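Local atomic coordinates of alginate lyase AlgAT5 (Defluviitalea, PDB entry 5ZQI), a protein that probably cleaves the polysaccharide alginate by beta-elimination, as an alginate lyase of polysaccharide lyase family 7 with a beta-sandwich fold. Residues Trp136-Gly141 with Ser233-Lys238; Thr144-Gln149 with Thr206-Ala211. All coordinates share one frame; numbering follows the deposited sequence.

Contact 1 of 2, residues Trp136-Gly141 with Ser233-Lys238; sequences WSTTSG and SGCYFK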
loop_
_atom_site.group_PDB
_atom_site.type_symbol
_atom_site.label_atom_id
_atom_site.label_comp_id
_atom_site.label_asym_id
_atom_site.label_seq_id
_atom_site.Cartn_x
_atom_site.Cartn_y
_atom_site.Cartn_z
ATOM N N TRP A 136 6.067 4.937 14.824
ATOM C CA TRP A 136 6.315 3.890 15.812
ATOM C C TRP A 136 7.633 3.188 15.514
ATOM O O TRP A 136 8.294 3.440 14.514
ATOM C CB TRP A 136 5.117 2.920 15.883
ATOM C CG TRP A 136 4.569 2.489 14.554
ATOM C CD1 TRP A 136 3.468 2.998 13.912
ATOM C CD2 TRP A 136 5.073 1.443 13.713
ATOM N NE1 TRP A 136 3.283 2.363 12.726
ATOM C CE2 TRP A 136 4.241 1.387 12.579
ATOM C CE3 TRP A 136 6.156 0.557 13.804
ATOM C CZ2 TRP A 136 4.460 0.484 11.551
ATOM C CZ3 TRP A 136 6.362 -0.343 12.783
ATOM C CH2 TRP A 136 5.521 -0.381 11.680
ATOM N N SER A 137 8.025 2.301 16.422
ATOM C CA SER A 137 9.333 1.668 16.392
ATOM C C SER A 137 9.200 0.156 16.316
ATOM O O SER A 137 8.333 -0.447 16.930
ATOM C CB SER A 137 10.100 2.064 17.645
ATOM O OG SER A 137 11.258 1.276 17.864
ATOM N N THR A 138 10.122 -0.472 15.593
ATOM C CA THR A 138 10.126 -1.927 15.552
ATOM C C THR A 138 10.641 -2.568 16.839
ATOM O O THR A 138 10.569 -3.796 16.959
ATOM C CB THR A 138 10.989 -2.447 14.408
ATOM O OG1 THR A 138 12.343 -2.053 14.605
ATOM C CG2 THR A 138 10.529 -1.906 13.046
ATOM N N THR A 139 11.166 -1.780 17.770
ATOM C CA THR A 139 11.736 -2.301 19.017
ATOM C C THR A 139 10.924 -1.968 20.263
ATOM O O THR A 139 11.311 -2.380 21.359
ATOM C CB THR A 139 13.170 -1.781 19.208
ATOM O OG1 THR A 139 13.189 -0.349 19.085
ATOM C CG2 THR A 139 14.095 -2.393 18.174
ATOM N N SER A 140 9.826 -1.238 20.140
ATOM C CA SER A 140 8.971 -0.930 21.277
ATOM C C SER A 140 7.526 -1.120 20.862
ATOM O O SER A 140 7.036 -0.404 19.980
ATOM C CB SER A 140 9.180 0.499 21.765
ATOM O OG SER A 140 8.423 0.729 22.950
ATOM N N GLY A 141 6.847 -2.067 21.507
ATOM C CA GLY A 141 5.478 -2.373 21.157
ATOM C C GLY A 141 5.385 -3.365 20.014
ATOM O O GLY A 141 6.372 -3.868 19.484
ATOM N N SER A 233 12.999 3.369 14.100
ATOM C CA SER A 233 11.875 4.153 14.610
ATOM C C SER A 233 11.400 5.139 13.537
ATOM O O SER A 233 11.940 5.216 12.419
ATOM C CB SER A 233 12.241 4.863 15.919
ATOM O OG SER A 233 13.288 5.766 15.730
ATOM N N GLY A 234 10.333 5.867 13.860
ATOM C CA GLY A 234 9.692 6.720 12.878
ATOM C C GLY A 234 8.983 5.961 11.781
ATOM O O GLY A 234 8.768 6.502 10.684
ATOM N N CYS A 235 8.541 4.757 12.070
ATOM C CA CYS A 235 7.855 3.938 11.083
ATOM C C CYS A 235 6.361 4.221 11.018
ATOM O O CYS A 235 5.732 4.623 11.996
ATOM C CB CYS A 235 8.013 2.438 11.353
ATOM S SG CYS A 235 9.688 1.815 11.208
ATOM N N TYR A 236 5.791 3.936 9.857
ATOM C CA TYR A 236 4.350 3.988 9.645
ATOM C C TYR A 236 3.982 3.075 8.482
ATOM O O TYR A 236 4.797 2.762 7.610
ATOM C CB TYR A 236 3.879 5.427 9.390
ATOM C CG TYR A 236 4.611 6.174 8.288
ATOM C CD1 TYR A 236 5.808 6.856 8.546
ATOM C CD2 TYR A 236 4.104 6.225 7.005
ATOM C CE1 TYR A 236 6.466 7.518 7.552
ATOM C CE2 TYR A 236 4.775 6.893 5.997
ATOM C CZ TYR A 236 5.935 7.558 6.296
ATOM O OH TYR A 236 6.596 8.250 5.303
ATOM N N PHE A 237 2.729 2.647 8.494
ATOM C CA PHE A 237 2.207 1.767 7.455
ATOM C C PHE A 237 1.678 2.564 6.267
ATOM O O PHE A 237 1.232 3.719 6.411
ATOM C CB PHE A 237 1.074 0.872 7.999
ATOM C CG PHE A 237 1.536 -0.205 8.964
ATOM C CD1 PHE A 237 2.442 -1.180 8.572
ATOM C CD2 PHE A 237 1.014 -0.262 10.244
ATOM C CE1 PHE A 237 2.868 -2.160 9.461
ATOM C CE2 PHE A 237 1.420 -1.262 11.136
ATOM C CZ PHE A 237 2.329 -2.213 10.729
ATOM N N LYS A 238 1.687 1.903 5.098
ATOM C CA LYS A 238 1.024 2.396 3.899
ATOM C C LYS A 238 0.316 1.248 3.210
ATOM O O LYS A 238 0.777 0.120 3.286
ATOM C CB LYS A 238 1.995 3.027 2.878
ATOM C CG LYS A 238 2.944 4.057 3.490
ATOM C CD LYS A 238 3.570 4.896 2.381
ATOM C CE LYS A 238 2.576 6.056 2.070
ATOM N NZ LYS A 238 2.924 6.852 0.875
#
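Trp136 and Cys235 join the two backbones through a pair of hydrogen bonds. Trp136 N donates to Cys235 O (2.9 Å), and Cys235 N returns the bond to Trp136 O (2.8 Å). Gly234 and Cys235 both face Trp136, which makes this single antiparallel bridge a G1 beta bulge; Gly234 has a positive phi, which favours glycine.

The aromatic contacts centre on the indole. Cys235 CB sits over a face of its six-membered ring, 3.6 Å from the centroid and 13° off the normal, a CH-pi contact, while the Cys235 sulfur lies obliquely farther out. Trp136 CG stands between its own N and carbonyl carbon (chi1 45°), a turn that brings the ring back over the partner chain although CB starts away from it. Trp136 CZ2 then lies 3.4 Å above the plane of the Phe237 ring, over its centre, the two ring planes inclined at 48°.

Within the loop, Ser137 OG accepts from Thr139 N at 3.1 Å, an ST turn.

Glu125 OE1, on strand 120-127, accepts hydrogen bonds from Trp136 NE1 and Phe237 N, tying the indole N-H and the strand backbone to one carboxylate oxygen. His143 stacks on the indole, and Ile166 of strand 160-167 and Ala211 of strand 205-212 also pack against it, so the loop side chain is wedged between strands of both sheets.

Contact 2 of 2, residues Thr144-Gln149 with Thr206-Ala211; sequences TMIIDQ and TVKIVA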
loop_
_atom_site.group_PDB
_atom_site.type_symbol
_atom_site.label_atom_id
_atom_site.label_comp_id
_atom_site.label_asym_id
_atom_site.label_seq_id
_atom_site.Cartn_x
_atom_site.Cartn_y
_atom_site.Cartn_z
ATOM N N THR A 144 0.943 -4.056 13.783
ATOM C CA THR A 144 0.444 -5.045 12.835
ATOM C C THR A 144 -0.422 -4.385 11.783
ATOM O O THR A 144 -1.247 -3.537 12.110
ATOM C CB THR A 144 -0.394 -6.093 13.560
ATOM O OG1 THR A 144 0.378 -6.700 14.605
ATOM C CG2 THR A 144 -0.909 -7.180 12.607
ATOM N N MET A 145 -0.250 -4.787 10.520
ATOM C CA MET A 145 -1.155 -4.435 9.439
ATOM C C MET A 145 -1.575 -5.713 8.719
ATOM O O MET A 145 -0.725 -6.558 8.391
ATOM C CB MET A 145 -0.516 -3.486 8.432
ATOM C CG MET A 145 -1.483 -3.123 7.281
ATOM S SD MET A 145 -0.931 -1.784 6.220
ATOM C CE MET A 145 0.649 -2.374 5.625
ATOM N N ILE A 146 -2.874 -5.869 8.492
ATOM C CA ILE A 146 -3.420 -6.945 7.674
ATOM C C ILE A 146 -4.141 -6.338 6.480
ATOM O O ILE A 146 -5.019 -5.478 6.644
ATOM C CB ILE A 146 -4.385 -7.849 8.448
ATOM C CG1 ILE A 146 -3.783 -8.294 9.760
ATOM C CG2 ILE A 146 -4.698 -9.073 7.573
ATOM C CD1 ILE A 146 -4.745 -9.056 10.681
ATOM N N ILE A 147 -3.764 -6.759 5.279
ATOM C CA ILE A 147 -4.415 -6.307 4.055
ATOM C C ILE A 147 -4.976 -7.524 3.326
ATOM O O ILE A 147 -4.244 -8.478 3.054
ATOM C CB ILE A 147 -3.462 -5.560 3.107
ATOM C CG1 ILE A 147 -2.543 -4.565 3.804
ATOM C CG2 ILE A 147 -4.301 -4.856 2.016
ATOM C CD1 ILE A 147 -1.550 -3.948 2.845
ATOM N N ASP A 148 -6.275 -7.499 3.016
ATOM C CA ASP A 148 -6.992 -8.528 2.266
ATOM C C ASP A 148 -7.316 -7.874 0.930
ATOM O O ASP A 148 -8.083 -6.908 0.891
ATOM C CB ASP A 148 -8.222 -8.933 3.064
ATOM C CG ASP A 148 -9.073 -9.938 2.383
ATOM O OD1 ASP A 148 -8.732 -10.393 1.281
ATOM O OD2 ASP A 148 -10.086 -10.331 3.030
ATOM N N GLN A 149 -6.681 -8.327 -0.155
ATOM C CA GLN A 149 -6.700 -7.558 -1.399
ATOM C C GLN A 149 -6.494 -8.480 -2.589
ATOM O O GLN A 149 -6.184 -9.668 -2.434
ATOM C CB GLN A 149 -5.632 -6.447 -1.368
ATOM C CG GLN A 149 -4.170 -6.970 -1.263
ATOM C CD GLN A 149 -3.153 -5.865 -1.190
ATOM O OE1 GLN A 149 -3.386 -4.755 -1.658
ATOM N NE2 GLN A 149 -2.031 -6.152 -0.582
ATOM N N THR A 206 -4.357 -12.502 1.566
ATOM C CA THR A 206 -4.072 -11.702 2.744
ATOM C C THR A 206 -2.576 -11.629 2.972
ATOM O O THR A 206 -1.860 -12.625 2.832
ATOM C CB THR A 206 -4.766 -12.257 3.990
ATOM O OG1 THR A 206 -4.228 -13.526 4.362
ATOM C CG2 THR A 206 -6.222 -12.409 3.714
ATOM N N VAL A 207 -2.109 -10.444 3.340
ATOM C CA VAL A 207 -0.743 -10.240 3.780
ATOM C C VAL A 207 -0.793 -9.568 5.140
ATOM O O VAL A 207 -1.546 -8.610 5.347
ATOM C CB VAL A 207 0.075 -9.437 2.756
ATOM C CG1 VAL A 207 -0.511 -8.072 2.453
ATOM C CG2 VAL A 207 1.525 -9.331 3.217
ATOM N N LYS A 208 -0.055 -10.132 6.089
ATOM C CA LYS A 208 0.047 -9.587 7.437
ATOM C C LYS A 208 1.503 -9.241 7.734
ATOM O O LYS A 208 2.401 -10.065 7.525
ATOM C CB LYS A 208 -0.486 -10.579 8.479
ATOM C CG LYS A 208 -0.375 -10.081 9.906
ATOM C CD LYS A 208 -1.095 -10.954 10.926
ATOM C CE LYS A 208 -0.502 -12.334 11.011
ATOM N NZ LYS A 208 -1.025 -13.024 12.227
ATOM N N ILE A 209 1.727 -8.033 8.237
ATOM C CA ILE A 209 3.040 -7.515 8.600
ATOM C C ILE A 209 3.008 -7.227 10.093
ATOM O O ILE A 209 2.109 -6.517 10.560
ATOM C CB ILE A 209 3.381 -6.246 7.801
ATOM C CG1 ILE A 209 3.315 -6.514 6.299
ATOM C CG2 ILE A 209 4.773 -5.732 8.243
ATOM C CD1 ILE A 209 3.499 -5.262 5.454
ATOM N N VAL A 210 3.970 -7.788 10.839
ATOM C CA VAL A 210 4.064 -7.612 12.284
ATOM C C VAL A 210 5.474 -7.152 12.626
ATOM O O VAL A 210 6.444 -7.890 12.410
ATOM C CB VAL A 210 3.735 -8.908 13.050
ATOM C CG1 VAL A 210 3.824 -8.661 14.559
ATOM C CG2 VAL A 210 2.398 -9.442 12.664
ATOM N N ALA A 211 5.583 -5.975 13.213
ATOM C CA ALA A 211 6.854 -5.421 13.677
ATOM C C ALA A 211 6.868 -5.414 15.203
ATOM O O ALA A 211 5.980 -4.823 15.827
ATOM C CB ALA A 211 7.041 -4.008 13.143
#
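Thr206 to Val210 pair in register with Asp148 to Thr144 as neighbouring antiparallel strands in the seven-stranded sheet of the beta-sandwich, their short axes 4.7 Å apart and 173° from parallel. Hydrogen-bonded and non-hydrogen-bonded pairs alternate along them. Thr206 CG2 sits over the face of the Asp148 carboxylate, 4.0 Å from Asp148 CG; Asp148 OD2 forms a salt bridge with Arg204 and takes a hydrogen bond from Asn263 ND2.

Val207 forms a hydrogen-bonded pair with Ile147: Val207 N reaches Ile147 O, and Ile147 N gives a nearly straight bond (172°) to Val207 O. On the buried face, Val207 CG1 packs 3.9 Å from Ile147 CB and also approaches the amide of Gln149, whose NE2 is bonded to Val163 O and whose OE1 is bonded to Asn259.

Lys208 turns to the other face beside Ile146, the two side chains lying side by side and pointing the same way. With CG opposite its backbone N (chi1 179°), the lysine lays CG 3.9 Å from Ile146 CG1 before bending at chi3; its cation-pi partner is Tyr219.

Ile209 returns to the buried face and closes a second hydrogen-bonded pair, with Met145. Their side chains run alongside each other, and the methionine, extended until it bends at chi3, brings CE to 4.1 Å from Ile209 CD1.

Val210 lies side by side with Thr144 on the face of Lys208. Thr144 CG2 stands 4.0 Å from Lys208 CG, while Thr144 OG1 lies 3.9 Å from Val210 CG2. Putting a glycine at Thr144 would probably leave Lys208 CG without the methyl and Val210 CG2 without the hydroxyl that they rest against, opening a gap on that face. Beneath them, the Thr144 CA-H points to Ile209 O, CA to O 3.2 Å.

The centres of contacts 1 and 2 are about 14 Å apart, and contact 2 is nested along the chain inside the loop that contact 1 closes: 136-141, 144-149, 206-211, then 233-238. Contact 2 pairs strands 142-153 and 205-212 of the seven-stranded sheet. Contact 1 ties the loop leading into 142-153 to the start of strand 236-239, which belongs to the other sheet. They touch directly: Phe237 CZ packs 3.6 Å from Met145 N, and Trp136 CZ3 lies 3.7 Å from Ala211 CB, so contact 1 links the two sheets near one end of the sandwich, beside the strand pair of contact 2.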